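Local coordinates for cysteine protease (Xylella fastidiosa, PDB 3OIS), which probably cleaves peptide bonds as a cysteine protease of the papain family, and binds uridine diphosphate, at residues Lys29-Gly34 with Asn119-Ala124; Pro66-Asp71 with Trp257-Gly262; Gln72-Ser77 with Asp148-Pro153; His250-Asn255 with Asp264-Met269. One frame throughout, in Å; residues are numbered along the deposited sequence.

Contact 4 pairs two strands of the large antiparallel sheet, 250-254 and 266-270, and the loop between them supplies 257-262 to contact 2, whose centre is about 10 Å away. Contact 2 binds that loop to 66-71, and the chain runs straight on into 72-77 of contact 3. Contacts 1 and 3 are close neighbours, with centres about 7 Å apart, whereas contacts 3 and 4 stand about 22 Å apart between centres. Contacts 1 and 2 also meet, through G32 O and W257 NE1. In chain order, 29-34 comes first, then 66-77, 119-124 and 148-153, with 250-269 last. The loop 66-77, leading into helix 78-93, thereby connects the sheet side of the papain-like fold to its helical side.

Contact 1. Residues Lys29-Gly34 with Asn119-Ala124; sequences KKSGYG and NYDSGA
K30 starts with CG opposite its own carbonyl carbon (chi1 -63°), bends at the next bond (chi2 -85°) and then runs straight, so that CG lies by D121 O while CD, CE and NZ run alongside the S122 carbonyl. The contact sits where two loops enter a small two-stranded parallel sheet, formed by strands 35-36 and 124-125. NZ donates to S122 O at 3.0 Å, approaching from above the carbonyl plane, 40° out of it. On the way there, K30 CG passes 3.5 Å from D121 O, so the aliphatic part of the lysine rests against the peptide oxygen before its charge reaches the next one.

Both backbones are sharply turned. Residues K30 to Y33 form a type II beta turn, closed by Y33 N donating to K30 O at 2.9 Å and with G32 at positive phi, while D121 is the centre of an inverse gamma turn. The D121 carboxylate only skirts K30; its OD1 is engaged by Y108 OH and G76 N, which tie the loop to helix 104-114 and to the chain just before helix 78-93. Beyond A124 the chain enters helix 126-135, which carries the UDP-binding K131. A124 N donates to G34 O at 2.9 Å, and the same oxygen lies 3.2 Å from G123 CA.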
loop_
_atom_site.group_PDB
_atom_site.type_symbol
_atom_site.label_atom_id
_atom_site.label_comp_id
_atom_site.label_asym_id
_atom_site.label_seq_id
_atom_site.Cartn_x
_atom_site.Cartn_y
_atom_site.Cartn_z
ATOM N N LYS A 29 -11.738 12.465 -0.717
ATOM C CA LYS A 29 -10.881 12.397 0.456
ATOM C C LYS A 29 -9.553 11.696 0.197
ATOM O O LYS A 29 -9.486 10.617 -0.397
ATOM C CB LYS A 29 -11.584 11.648 1.550
ATOM C CG LYS A 29 -10.656 11.377 2.782
ATOM C CD LYS A 29 -11.135 12.017 4.122
ATOM C CE LYS A 29 -10.724 11.190 5.409
ATOM N NZ LYS A 29 -11.683 10.072 5.757
ATOM N N LYS A 30 -8.489 12.352 0.637
ATOM C CA LYS A 30 -7.154 11.819 0.548
ATOM C C LYS A 30 -6.579 11.522 1.936
ATOM O O LYS A 30 -5.710 10.644 2.038
ATOM C CB LYS A 30 -6.244 12.812 -0.209
ATOM C CG LYS A 30 -6.700 13.032 -1.669
ATOM C CD LYS A 30 -6.095 11.920 -2.583
ATOM C CE LYS A 30 -6.724 11.954 -3.992
ATOM N NZ LYS A 30 -6.131 10.897 -4.884
ATOM N N SER A 31 -6.983 12.301 2.972
ATOM C CA SER A 31 -6.434 12.065 4.375
ATOM C C SER A 31 -6.744 10.671 4.761
ATOM O O SER A 31 -7.912 10.281 4.765
ATOM C CB SER A 31 -7.108 13.022 5.404
ATOM O OG SER A 31 -6.322 14.168 5.490
ATOM N N GLY A 32 -5.721 9.855 5.080
ATOM C CA GLY A 32 -5.990 8.473 5.421
ATOM C C GLY A 32 -6.089 7.466 4.276
ATOM O O GLY A 32 -6.120 6.246 4.477
ATOM N N TYR A 33 -6.171 8.000 3.032
ATOM C CA TYR A 33 -6.287 7.201 1.798
ATOM C C TYR A 33 -5.099 7.536 0.884
ATOM O O TYR A 33 -3.958 7.515 1.356
ATOM C CB TYR A 33 -7.610 7.487 1.089
ATOM C CG TYR A 33 -8.808 7.171 1.911
ATOM C CD1 TYR A 33 -8.859 5.984 2.666
ATOM C CD2 TYR A 33 -9.982 7.979 1.833
ATOM C CE1 TYR A 33 -9.962 5.697 3.427
ATOM C CE2 TYR A 33 -11.132 7.657 2.609
ATOM C CZ TYR A 33 -11.104 6.541 3.387
ATOM O OH TYR A 33 -12.256 6.248 4.150
ATOM N N GLY A 34 -5.337 7.743 -0.409
ATOM C CA GLY A 34 -4.217 8.133 -1.245
ATOM C C GLY A 34 -3.929 7.334 -2.506
ATOM O O GLY A 34 -2.906 7.560 -3.184
ATOM N N ASN A 119 3.631 19.835 -3.395
ATOM C CA ASN A 119 3.019 20.809 -2.492
ATOM C C ASN A 119 1.558 20.526 -2.107
ATOM O O ASN A 119 0.992 21.293 -1.337
ATOM C CB ASN A 119 3.073 22.188 -3.142
ATOM C CG ASN A 119 4.535 22.802 -3.157
ATOM O OD1 ASN A 119 5.433 22.373 -2.412
ATOM N ND2 ASN A 119 4.696 23.874 -3.953
ATOM N N TYR A 120 0.948 19.426 -2.629
ATOM C CA TYR A 120 -0.450 19.103 -2.420
ATOM C C TYR A 120 -0.584 17.627 -1.966
ATOM O O TYR A 120 0.306 16.815 -2.309
ATOM C CB TYR A 120 -1.106 19.358 -3.797
ATOM C CG TYR A 120 -0.914 20.838 -4.178
ATOM C CD1 TYR A 120 -1.851 21.794 -3.746
ATOM C CD2 TYR A 120 0.199 21.265 -4.935
ATOM C CE1 TYR A 120 -1.681 23.168 -4.047
ATOM C CE2 TYR A 120 0.384 22.629 -5.239
ATOM C CZ TYR A 120 -0.549 23.570 -4.772
ATOM O OH TYR A 120 -0.400 24.898 -5.051
ATOM N N ASP A 121 -1.659 17.272 -1.270
ATOM C CA ASP A 121 -1.802 15.901 -0.792
ATOM C C ASP A 121 -2.568 15.178 -1.921
ATOM O O ASP A 121 -3.766 14.850 -1.826
ATOM C CB ASP A 121 -2.588 15.936 0.535
ATOM C CG ASP A 121 -2.502 14.646 1.289
ATOM O OD1 ASP A 121 -1.637 13.819 0.970
ATOM O OD2 ASP A 121 -3.342 14.475 2.218
ATOM N N SER A 122 -1.866 14.849 -3.005
ATOM C CA SER A 122 -2.525 14.379 -4.173
ATOM C C SER A 122 -2.777 12.892 -4.137
ATOM O O SER A 122 -3.499 12.377 -4.981
ATOM C CB SER A 122 -1.672 14.738 -5.389
ATOM O OG SER A 122 -0.409 14.084 -5.238
ATOM N N GLY A 123 -2.113 12.165 -3.220
ATOM C CA GLY A 123 -2.101 10.686 -3.335
ATOM C C GLY A 123 -1.141 10.297 -4.501
ATOM O O GLY A 123 -0.353 11.164 -4.960
ATOM N N ALA A 124 -1.162 9.034 -4.902
ATOM C CA ALA A 124 -0.205 8.507 -5.855
ATOM C C ALA A 124 -0.679 7.167 -6.438
ATOM O O ALA A 124 -1.534 6.457 -5.831
ATOM C CB ALA A 124 1.202 8.335 -5.114
#

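Contact 2. Residues Pro66-Asp71 with Trp257-Gly262; sequences PFQVYD and WGNNVG
G258 N donates to Y70 O over 3.1 Å with an N-H...O angle of 152°, and this backbone bond belongs to a single bridge that pairs D71 with W257. Around it V69 and D71 lie against the peptides of the other loop. V69 presses one methyl onto the backbone: CG2 is 3.4 Å from G258 C and 3.8 Å from N259 CB, so the methyl covers the G258-N259 peptide. D71 swings its CG away from its own N (chi1 -174°), which lays the carboxylate beside the W257-G258 peptide, CG lying 3.7 Å from G258 N. That carboxylate makes no bond across the contact; its OD1 accepts from G73 N, further along its own loop.

W257 and G258 close the Asn-Ser-Trp-Gly sequence familiar from papain-like peptidases, here following strand 250-254. The W257 indole points away from 66-71: it stacks on the ring of H237, and its NE1 donates to G32 O. G258 adopts positive phi, with backbone angles suited to glycine.

Y70 likewise turns its side chain away, its ring making a cation-pi contact with R254 and its OH a hydrogen bond with Q88 of helix 78-93. The amides of Q68 and N259 approach loosely, their planes 32° apart, with Q68 OE1 3.7 Å from N259 OD1.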
loop_
_atom_site.group_PDB
_atom_site.type_symbol
_atom_site.label_atom_id
_atom_site.label_comp_id
_atom_site.label_asym_id
_atom_site.label_seq_id
_atom_site.Cartn_x
_atom_site.Cartn_y
_atom_site.Cartn_z
ATOM N N PRO A 66 6.527 -9.492 12.156
ATOM C CA PRO A 66 6.506 -9.067 13.530
ATOM C C PRO A 66 6.415 -7.558 13.702
ATOM O O PRO A 66 5.873 -7.112 14.740
ATOM C CB PRO A 66 7.854 -9.589 14.085
ATOM C CG PRO A 66 8.402 -10.547 13.034
ATOM C CD PRO A 66 7.872 -9.931 11.751
ATOM N N PHE A 67 6.790 -6.786 12.673
ATOM C CA PHE A 67 6.751 -5.345 12.861
ATOM C C PHE A 67 5.319 -4.824 12.845
ATOM O O PHE A 67 4.508 -5.235 12.006
ATOM C CB PHE A 67 7.654 -4.607 11.869
ATOM C CG PHE A 67 7.300 -4.841 10.366
ATOM C CD1 PHE A 67 6.542 -3.903 9.622
ATOM C CD2 PHE A 67 7.828 -5.907 9.709
ATOM C CE1 PHE A 67 6.352 -4.150 8.203
ATOM C CE2 PHE A 67 7.667 -6.196 8.379
ATOM C CZ PHE A 67 6.851 -5.327 7.588
ATOM N N GLN A 68 5.026 -3.906 13.752
ATOM C CA GLN A 68 3.641 -3.506 13.924
ATOM C C GLN A 68 3.213 -2.635 12.741
ATOM O O GLN A 68 4.059 -2.102 11.990
ATOM C CB GLN A 68 3.405 -2.734 15.214
ATOM C CG GLN A 68 4.142 -1.472 15.353
ATOM C CD GLN A 68 4.135 -0.969 16.824
ATOM O OE1 GLN A 68 3.095 -0.531 17.357
ATOM N NE2 GLN A 68 5.318 -1.028 17.469
ATOM N N VAL A 69 1.907 -2.489 12.631
ATOM C CA VAL A 69 1.369 -1.546 11.613
ATOM C C VAL A 69 1.913 -0.143 11.804
ATOM O O VAL A 69 2.247 0.279 12.948
ATOM C CB VAL A 69 -0.179 -1.548 11.549
ATOM C CG1 VAL A 69 -0.741 -2.911 11.152
ATOM C CG2 VAL A 69 -0.735 -1.039 12.887
ATOM N N TYR A 70 1.984 0.582 10.699
ATOM C CA TYR A 70 2.223 2.015 10.819
ATOM C C TYR A 70 0.942 2.778 10.906
ATOM O O TYR A 70 -0.120 2.213 10.749
ATOM C CB TYR A 70 2.936 2.544 9.544
ATOM C CG TYR A 70 4.016 1.653 8.887
ATOM C CD1 TYR A 70 5.070 1.055 9.649
ATOM C CD2 TYR A 70 3.933 1.318 7.537
ATOM C CE1 TYR A 70 6.042 0.297 9.058
ATOM C CE2 TYR A 70 4.915 0.512 6.928
ATOM C CZ TYR A 70 5.987 0.017 7.687
ATOM O OH TYR A 70 6.976 -0.769 7.110
ATOM N N ASP A 71 1.058 4.095 11.141
ATOM C CA ASP A 71 -0.139 4.919 11.120
ATOM C C ASP A 71 0.144 6.049 10.132
ATOM O O ASP A 71 1.000 6.922 10.409
ATOM C CB ASP A 71 -0.417 5.489 12.519
ATOM C CG ASP A 71 -1.719 6.241 12.603
ATOM O OD1 ASP A 71 -2.317 6.629 11.558
ATOM O OD2 ASP A 71 -2.176 6.510 13.770
ATOM N N TRP A 257 -3.504 2.463 9.564
ATOM C CA TRP A 257 -4.334 3.404 10.384
ATOM C C TRP A 257 -4.035 3.164 11.861
ATOM O O TRP A 257 -4.850 3.538 12.744
ATOM C CB TRP A 257 -5.842 3.222 10.117
ATOM C CG TRP A 257 -6.215 3.624 8.686
ATOM C CD1 TRP A 257 -5.446 4.365 7.779
ATOM C CD2 TRP A 257 -7.373 3.171 7.956
ATOM N NE1 TRP A 257 -6.134 4.460 6.544
ATOM C CE2 TRP A 257 -7.297 3.723 6.650
ATOM C CE3 TRP A 257 -8.499 2.401 8.304
ATOM C CZ2 TRP A 257 -8.312 3.493 5.696
ATOM C CZ3 TRP A 257 -9.501 2.190 7.372
ATOM C CH2 TRP A 257 -9.379 2.690 6.059
ATOM N N GLY A 258 -2.826 2.707 12.160
ATOM C CA GLY A 258 -2.468 2.426 13.590
ATOM C C GLY A 258 -2.997 1.099 14.129
ATOM O O GLY A 258 -3.770 0.368 13.439
ATOM N N ASN A 259 -2.568 0.766 15.373
ATOM C CA ASN A 259 -2.930 -0.552 15.934
ATOM C C ASN A 259 -4.170 -0.579 16.843
ATOM O O ASN A 259 -4.467 -1.653 17.476
ATOM C CB ASN A 259 -1.705 -1.227 16.595
ATOM C CG ASN A 259 -1.284 -0.566 17.915
ATOM O OD1 ASN A 259 -0.325 -1.050 18.580
ATOM N ND2 ASN A 259 -1.978 0.469 18.336
ATOM N N ASN A 260 -4.911 0.548 16.879
ATOM C CA ASN A 260 -6.102 0.614 17.717
ATOM C C ASN A 260 -7.358 0.479 16.880
ATOM O O ASN A 260 -8.464 0.783 17.349
ATOM C CB ASN A 260 -6.117 1.930 18.517
ATOM C CG ASN A 260 -4.912 2.075 19.394
ATOM O OD1 ASN A 260 -4.265 3.144 19.410
ATOM N ND2 ASN A 260 -4.539 0.986 20.111
ATOM N N VAL A 261 -7.195 0.069 15.623
ATOM C CA VAL A 261 -8.368 -0.331 14.818
ATOM C C VAL A 261 -8.172 -1.765 14.293
ATOM O O VAL A 261 -7.047 -2.238 14.241
ATOM C CB VAL A 261 -8.636 0.711 13.592
ATOM C CG1 VAL A 261 -8.967 2.078 14.201
ATOM C CG2 VAL A 261 -7.423 0.710 12.599
ATOM N N GLY A 262 -9.234 -2.425 13.867
ATOM C CA GLY A 262 -9.165 -3.822 13.337
ATOM C C GLY A 262 -8.602 -4.705 14.467
ATOM O O GLY A 262 -8.907 -4.483 15.623
#

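Contact 3. Residues Gln72-Ser77 with Asp148-Pro153; sequences QGRIGS and DTPADP
R74 forms a salt bridge with D148, gripping it side-on with two nitrogens. R74 NE donates to D148 OD2 at 3.0 Å and NH2 to OD1 at 2.9 Å. Both bonds are nearly straight and keep the acceptors in the guanidinium plane, yet they strike the carboxylate from above, the two planes being 48° apart. A bend at chi3 (-74°) turns the NE/NH2 edge of the guanidinium toward the carboxylate. D148 OD2 takes a further bond from R74 N at 2.9 Å, on the same face as the one from NE, so one oxygen is held by backbone and side chain of the same residue.

Residues Q72 to I75 form a type II' beta turn, with G73 at positive phi. Residues 72-78 match the Gln-Gly-x-x-Gly-Ser-Cys signature of papain-like peptidases and run into helix 78-93, with S77 at its N-cap position.

Van der Waals contacts come from P150 and I75. P150 CD sits over the centre of one guanidinium face, 3.5 Å from R74 CZ, while I75 CG2 rests 3.4 Å from T149 O; the I75 side chain also touches Y146, F158 and L105. Solvent supplies the remaining bridge: one water donates to R74 O at 2.9 Å and accepts from A151 N at 3.0 Å.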
loop_
_atom_site.group_PDB
_atom_site.type_symbol
_atom_site.label_atom_id
_atom_site.label_comp_id
_atom_site.label_asym_id
_atom_site.label_seq_id
_atom_site.Cartn_x
_atom_site.Cartn_y
_atom_site.Cartn_z
ATOM N N GLN A 72 -0.538 6.070 8.968
ATOM C CA GLN A 72 -0.195 7.118 7.999
ATOM C C GLN A 72 -0.754 8.451 8.377
ATOM O O GLN A 72 -0.376 9.452 7.793
ATOM C CB GLN A 72 -0.725 6.716 6.638
ATOM C CG GLN A 72 -2.233 6.810 6.510
ATOM C CD GLN A 72 -2.620 6.456 5.072
ATOM O OE1 GLN A 72 -2.924 7.355 4.191
ATOM N NE2 GLN A 72 -2.723 5.198 4.829
ATOM N N GLY A 73 -1.622 8.487 9.397
ATOM C CA GLY A 73 -2.246 9.762 9.821
ATOM C C GLY A 73 -3.009 10.496 8.713
ATOM O O GLY A 73 -3.784 9.878 7.923
ATOM N N ARG A 74 -2.864 11.816 8.713
ATOM C CA ARG A 74 -3.850 12.667 8.057
ATOM C C ARG A 74 -3.459 13.057 6.647
ATOM O O ARG A 74 -4.000 14.066 6.129
ATOM C CB ARG A 74 -3.962 13.959 8.899
ATOM C CG ARG A 74 -4.471 13.694 10.322
ATOM C CD ARG A 74 -4.363 14.969 11.175
ATOM N NE ARG A 74 -2.972 15.148 11.491
ATOM C CZ ARG A 74 -2.448 16.273 12.005
ATOM N NH1 ARG A 74 -3.258 17.325 12.263
ATOM N NH2 ARG A 74 -1.145 16.322 12.270
ATOM N N ILE A 75 -2.553 12.322 6.052
ATOM C CA ILE A 75 -2.192 12.569 4.650
ATOM C C ILE A 75 -2.487 11.334 3.750
ATOM O O ILE A 75 -2.799 10.226 4.235
ATOM C CB ILE A 75 -0.698 12.996 4.586
ATOM C CG1 ILE A 75 0.278 11.865 5.082
ATOM C CG2 ILE A 75 -0.522 14.412 5.166
ATOM C CD1 ILE A 75 1.835 12.275 4.811
ATOM N N GLY A 76 -2.276 11.515 2.426
ATOM C CA GLY A 76 -2.699 10.514 1.409
ATOM C C GLY A 76 -1.580 9.588 0.981
ATOM O O GLY A 76 -1.312 9.396 -0.236
ATOM N N SER A 77 -0.885 9.047 2.010
ATOM C CA SER A 77 0.345 8.358 1.781
ATOM C C SER A 77 0.172 6.845 1.782
ATOM O O SER A 77 1.154 6.120 1.988
ATOM C CB SER A 77 1.385 8.847 2.821
ATOM O OG SER A 77 0.907 8.494 4.115
ATOM N N ASP A 148 2.740 13.859 9.731
ATOM C CA ASP A 148 1.458 13.795 8.971
ATOM C C ASP A 148 0.708 15.142 8.956
ATOM O O ASP A 148 -0.486 15.117 8.779
ATOM C CB ASP A 148 0.553 12.678 9.513
ATOM C CG ASP A 148 -0.231 13.126 10.763
ATOM O OD1 ASP A 148 0.369 13.896 11.563
ATOM O OD2 ASP A 148 -1.354 12.709 10.961
ATOM N N THR A 149 1.408 16.283 9.157
ATOM C CA THR A 149 0.745 17.592 8.986
ATOM C C THR A 149 -0.046 17.585 7.684
ATOM O O THR A 149 0.550 17.320 6.615
ATOM C CB THR A 149 1.752 18.727 8.927
ATOM O OG1 THR A 149 2.510 18.774 10.154
ATOM C CG2 THR A 149 1.044 20.039 8.812
ATOM N N PRO A 150 -1.362 17.856 7.744
ATOM C CA PRO A 150 -2.179 17.695 6.528
ATOM C C PRO A 150 -2.201 18.964 5.674
ATOM O O PRO A 150 -1.692 20.070 6.111
ATOM C CB PRO A 150 -3.589 17.391 7.064
ATOM C CG PRO A 150 -3.604 18.162 8.476
ATOM C CD PRO A 150 -2.179 17.976 8.990
ATOM N N ALA A 151 -2.766 18.840 4.486
ATOM C CA ALA A 151 -3.077 20.017 3.672
ATOM C C ALA A 151 -3.953 20.955 4.443
ATOM O O ALA A 151 -4.814 20.543 5.205
ATOM C CB ALA A 151 -3.670 19.633 2.379
ATOM N N ASP A 152 -3.685 22.265 4.324
ATOM C CA ASP A 152 -4.610 23.260 4.854
ATOM C C ASP A 152 -6.029 23.177 4.226
ATOM O O ASP A 152 -6.202 23.037 3.008
ATOM C CB ASP A 152 -4.010 24.634 4.564
ATOM C CG ASP A 152 -4.910 25.757 5.054
ATOM O OD1 ASP A 152 -4.974 25.985 6.262
ATOM O OD2 ASP A 152 -5.612 26.333 4.215
ATOM N N PRO A 153 -7.067 23.135 5.064
ATOM C CA PRO A 153 -8.390 22.866 4.497
ATOM C C PRO A 153 -8.885 23.987 3.599
ATOM O O PRO A 153 -9.553 23.719 2.580
ATOM C CB PRO A 153 -9.300 22.634 5.753
ATOM C CG PRO A 153 -8.462 23.003 6.958
ATOM C CD PRO A 153 -7.038 23.024 6.530
HETATM O O HOH W 1 -3.972 16.167 4.062
#

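Contact 4. Residues His250-Asn255 with Asp264-Met269; sequences HFRIRN and DGYFWM
The indole of W268 carries R252 on one face: R252 CD stands almost directly above the six-membered ring, 3.7 Å from its centroid, and the guanidinium continues over the five-membered ring in a cation-pi contact, CZ lying 4.4 Å from that centroid. The F251 carbonyl oxygen lies at the indole edge, and the H250 ring crosses nearby at a steep tilt. The guanidinium of R252 in turn has Y266 CB over one of its faces, so the arginine touches both W268 and Y266. A bend early in its chain (chi2 67°) lays it across the neighbouring strand, and its NH1 forms a salt bridge with E263.

R254 meets Y266 differently. NH1 donates to Y266 OH at 3.1 Å, with the hydroxyl at the guanidinium edge, and the phenol ring lies along the arginine's CB and CG. F67 O and Q68 O accept further bonds from the same guanidinium, joining this end of strand 250-254 to the loop 66-71.

On the other face I253 CG1 packs 3.8 Å from F267 CB; M269 and F251 extend this side toward F206 and helix 191-199. Between the two backbones, F251 exchanges bonds with M269 (N and O to O and N, both 2.8 Å), I253 does the same with F267, and N255 N reaches G265 O at 3.1 Å. The hydrogen-bonded pairs F251-M269 and I253-F267 alternate with the non-hydrogen-bonded pairs R252-W268 and R254-Y266, forming the antiparallel beta hairpin of strands 250-254 and 266-270, part of the curled sheet of the papain-like fold.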
loop_
_atom_site.group_PDB
_atom_site.type_symbol
_atom_site.label_atom_id
_atom_site.label_comp_id
_atom_site.label_asym_id
_atom_site.label_seq_id
_atom_site.Cartn_x
_atom_site.Cartn_y
_atom_site.Cartn_z
ATOM N N HIS A 250 -11.678 -15.055 3.463
ATOM C CA HIS A 250 -11.133 -13.637 3.507
ATOM C C HIS A 250 -9.619 -13.646 3.316
ATOM O O HIS A 250 -8.962 -14.608 3.712
ATOM C CB HIS A 250 -11.439 -12.939 4.806
ATOM C CG HIS A 250 -12.864 -12.508 4.982
ATOM N ND1 HIS A 250 -13.921 -13.403 5.057
ATOM C CD2 HIS A 250 -13.401 -11.273 5.127
ATOM C CE1 HIS A 250 -15.048 -12.725 5.224
ATOM N NE2 HIS A 250 -14.750 -11.433 5.303
ATOM N N PHE A 251 -9.085 -12.590 2.707
ATOM C CA PHE A 251 -7.660 -12.257 2.661
ATOM C C PHE A 251 -7.340 -11.329 3.812
ATOM O O PHE A 251 -8.179 -10.495 4.239
ATOM C CB PHE A 251 -7.278 -11.555 1.318
ATOM C CG PHE A 251 -7.201 -12.496 0.150
ATOM C CD1 PHE A 251 -5.983 -12.982 -0.273
ATOM C CD2 PHE A 251 -8.330 -12.841 -0.520
ATOM C CE1 PHE A 251 -5.837 -13.828 -1.354
ATOM C CE2 PHE A 251 -8.246 -13.759 -1.641
ATOM C CZ PHE A 251 -6.995 -14.238 -2.063
ATOM N N ARG A 252 -6.145 -11.517 4.379
ATOM C CA ARG A 252 -5.721 -10.694 5.536
ATOM C C ARG A 252 -4.947 -9.495 5.022
ATOM O O ARG A 252 -4.000 -9.634 4.224
ATOM C CB ARG A 252 -4.752 -11.534 6.385
ATOM C CG ARG A 252 -4.348 -10.892 7.716
ATOM C CD ARG A 252 -5.580 -10.844 8.560
ATOM N NE ARG A 252 -5.179 -10.543 9.949
ATOM C CZ ARG A 252 -6.047 -10.360 10.956
ATOM N NH1 ARG A 252 -7.384 -10.287 10.729
ATOM N NH2 ARG A 252 -5.578 -10.203 12.223
ATOM N N ILE A 253 -5.379 -8.309 5.457
ATOM C CA ILE A 253 -4.726 -7.056 4.997
ATOM C C ILE A 253 -4.102 -6.289 6.171
ATOM O O ILE A 253 -4.704 -6.142 7.211
ATOM C CB ILE A 253 -5.688 -6.218 4.093
ATOM C CG1 ILE A 253 -6.915 -5.867 4.818
ATOM C CG2 ILE A 253 -6.108 -7.001 2.786
ATOM C CD1 ILE A 253 -7.693 -4.760 4.058
ATOM N N ARG A 254 -2.877 -5.804 5.968
ATOM C CA ARG A 254 -2.176 -4.875 6.876
ATOM C C ARG A 254 -2.619 -3.515 6.514
ATOM O O ARG A 254 -2.352 -3.023 5.416
ATOM C CB ARG A 254 -0.700 -5.063 6.586
ATOM C CG ARG A 254 0.209 -4.175 7.471
ATOM C CD ARG A 254 1.683 -4.303 7.011
ATOM N NE ARG A 254 2.453 -3.220 7.537
ATOM C CZ ARG A 254 3.023 -3.164 8.770
ATOM N NH1 ARG A 254 2.925 -4.206 9.627
ATOM N NH2 ARG A 254 3.700 -2.081 9.155
ATOM N N ASN A 255 -3.352 -2.864 7.426
ATOM C CA ASN A 255 -3.784 -1.457 7.152
ATOM C C ASN A 255 -2.698 -0.495 7.725
ATOM O O ASN A 255 -1.698 -0.988 8.323
ATOM C CB ASN A 255 -5.152 -1.197 7.704
ATOM C CG ASN A 255 -5.909 -0.103 6.928
ATOM O OD1 ASN A 255 -5.310 0.651 6.168
ATOM N ND2 ASN A 255 -7.223 -0.048 7.103
ATOM N N ASP A 264 -5.185 -5.305 15.830
ATOM C CA ASP A 264 -3.844 -4.718 15.842
ATOM C C ASP A 264 -3.514 -4.071 14.527
ATOM O O ASP A 264 -2.384 -4.122 14.067
ATOM C CB ASP A 264 -2.764 -5.751 16.148
ATOM C CG ASP A 264 -2.151 -5.541 17.465
ATOM O OD1 ASP A 264 -1.692 -4.389 17.767
ATOM O OD2 ASP A 264 -2.172 -6.551 18.201
ATOM N N GLY A 265 -4.521 -3.466 13.932
ATOM C CA GLY A 265 -4.245 -2.750 12.659
ATOM C C GLY A 265 -4.519 -3.591 11.422
ATOM O O GLY A 265 -4.399 -3.075 10.283
ATOM N N TYR A 266 -4.827 -4.875 11.578
ATOM C CA TYR A 266 -5.113 -5.764 10.455
ATOM C C TYR A 266 -6.637 -6.004 10.256
ATOM O O TYR A 266 -7.454 -5.924 11.234
ATOM C CB TYR A 266 -4.443 -7.148 10.661
ATOM C CG TYR A 266 -2.929 -7.073 10.494
ATOM C CD1 TYR A 266 -2.081 -6.473 11.508
ATOM C CD2 TYR A 266 -2.311 -7.531 9.326
ATOM C CE1 TYR A 266 -0.712 -6.415 11.338
ATOM C CE2 TYR A 266 -0.907 -7.423 9.168
ATOM C CZ TYR A 266 -0.140 -6.833 10.143
ATOM O OH TYR A 266 1.197 -6.737 9.944
ATOM N N PHE A 267 -7.018 -6.318 9.026
ATOM C CA PHE A 267 -8.428 -6.569 8.674
ATOM C C PHE A 267 -8.550 -7.770 7.760
ATOM O O PHE A 267 -7.530 -8.311 7.258
ATOM C CB PHE A 267 -8.999 -5.318 7.954
ATOM C CG PHE A 267 -9.074 -4.100 8.826
ATOM C CD1 PHE A 267 -7.974 -3.227 9.002
ATOM C CD2 PHE A 267 -10.307 -3.779 9.438
ATOM C CE1 PHE A 267 -8.115 -2.024 9.819
ATOM C CE2 PHE A 267 -10.477 -2.591 10.209
ATOM C CZ PHE A 267 -9.378 -1.719 10.423
ATOM N N TRP A 268 -9.784 -8.220 7.553
ATOM C CA TRP A 268 -10.105 -9.309 6.653
ATOM C C TRP A 268 -10.969 -8.788 5.542
ATOM O O TRP A 268 -12.000 -8.100 5.812
ATOM C CB TRP A 268 -10.961 -10.359 7.372
ATOM C CG TRP A 268 -10.234 -11.285 8.390
ATOM C CD1 TRP A 268 -10.523 -11.395 9.742
ATOM C CD2 TRP A 268 -9.254 -12.311 8.104
ATOM N NE1 TRP A 268 -9.752 -12.395 10.318
ATOM C CE2 TRP A 268 -8.945 -12.945 9.352
ATOM C CE3 TRP A 268 -8.555 -12.701 6.944
ATOM C CZ2 TRP A 268 -7.975 -13.932 9.462
ATOM C CZ3 TRP A 268 -7.648 -13.753 7.052
ATOM C CH2 TRP A 268 -7.342 -14.321 8.311
ATOM N N MET A 269 -10.556 -9.091 4.300
ATOM C CA MET A 269 -11.262 -8.658 3.104
ATOM C C MET A 269 -11.875 -9.905 2.415
ATOM O O MET A 269 -11.147 -10.795 2.097
ATOM C CB MET A 269 -10.313 -7.984 2.076
ATOM C CG MET A 269 -11.112 -7.562 0.807
ATOM S SD MET A 269 -10.014 -6.581 -0.332
ATOM C CE MET A 269 -10.080 -4.966 0.491
#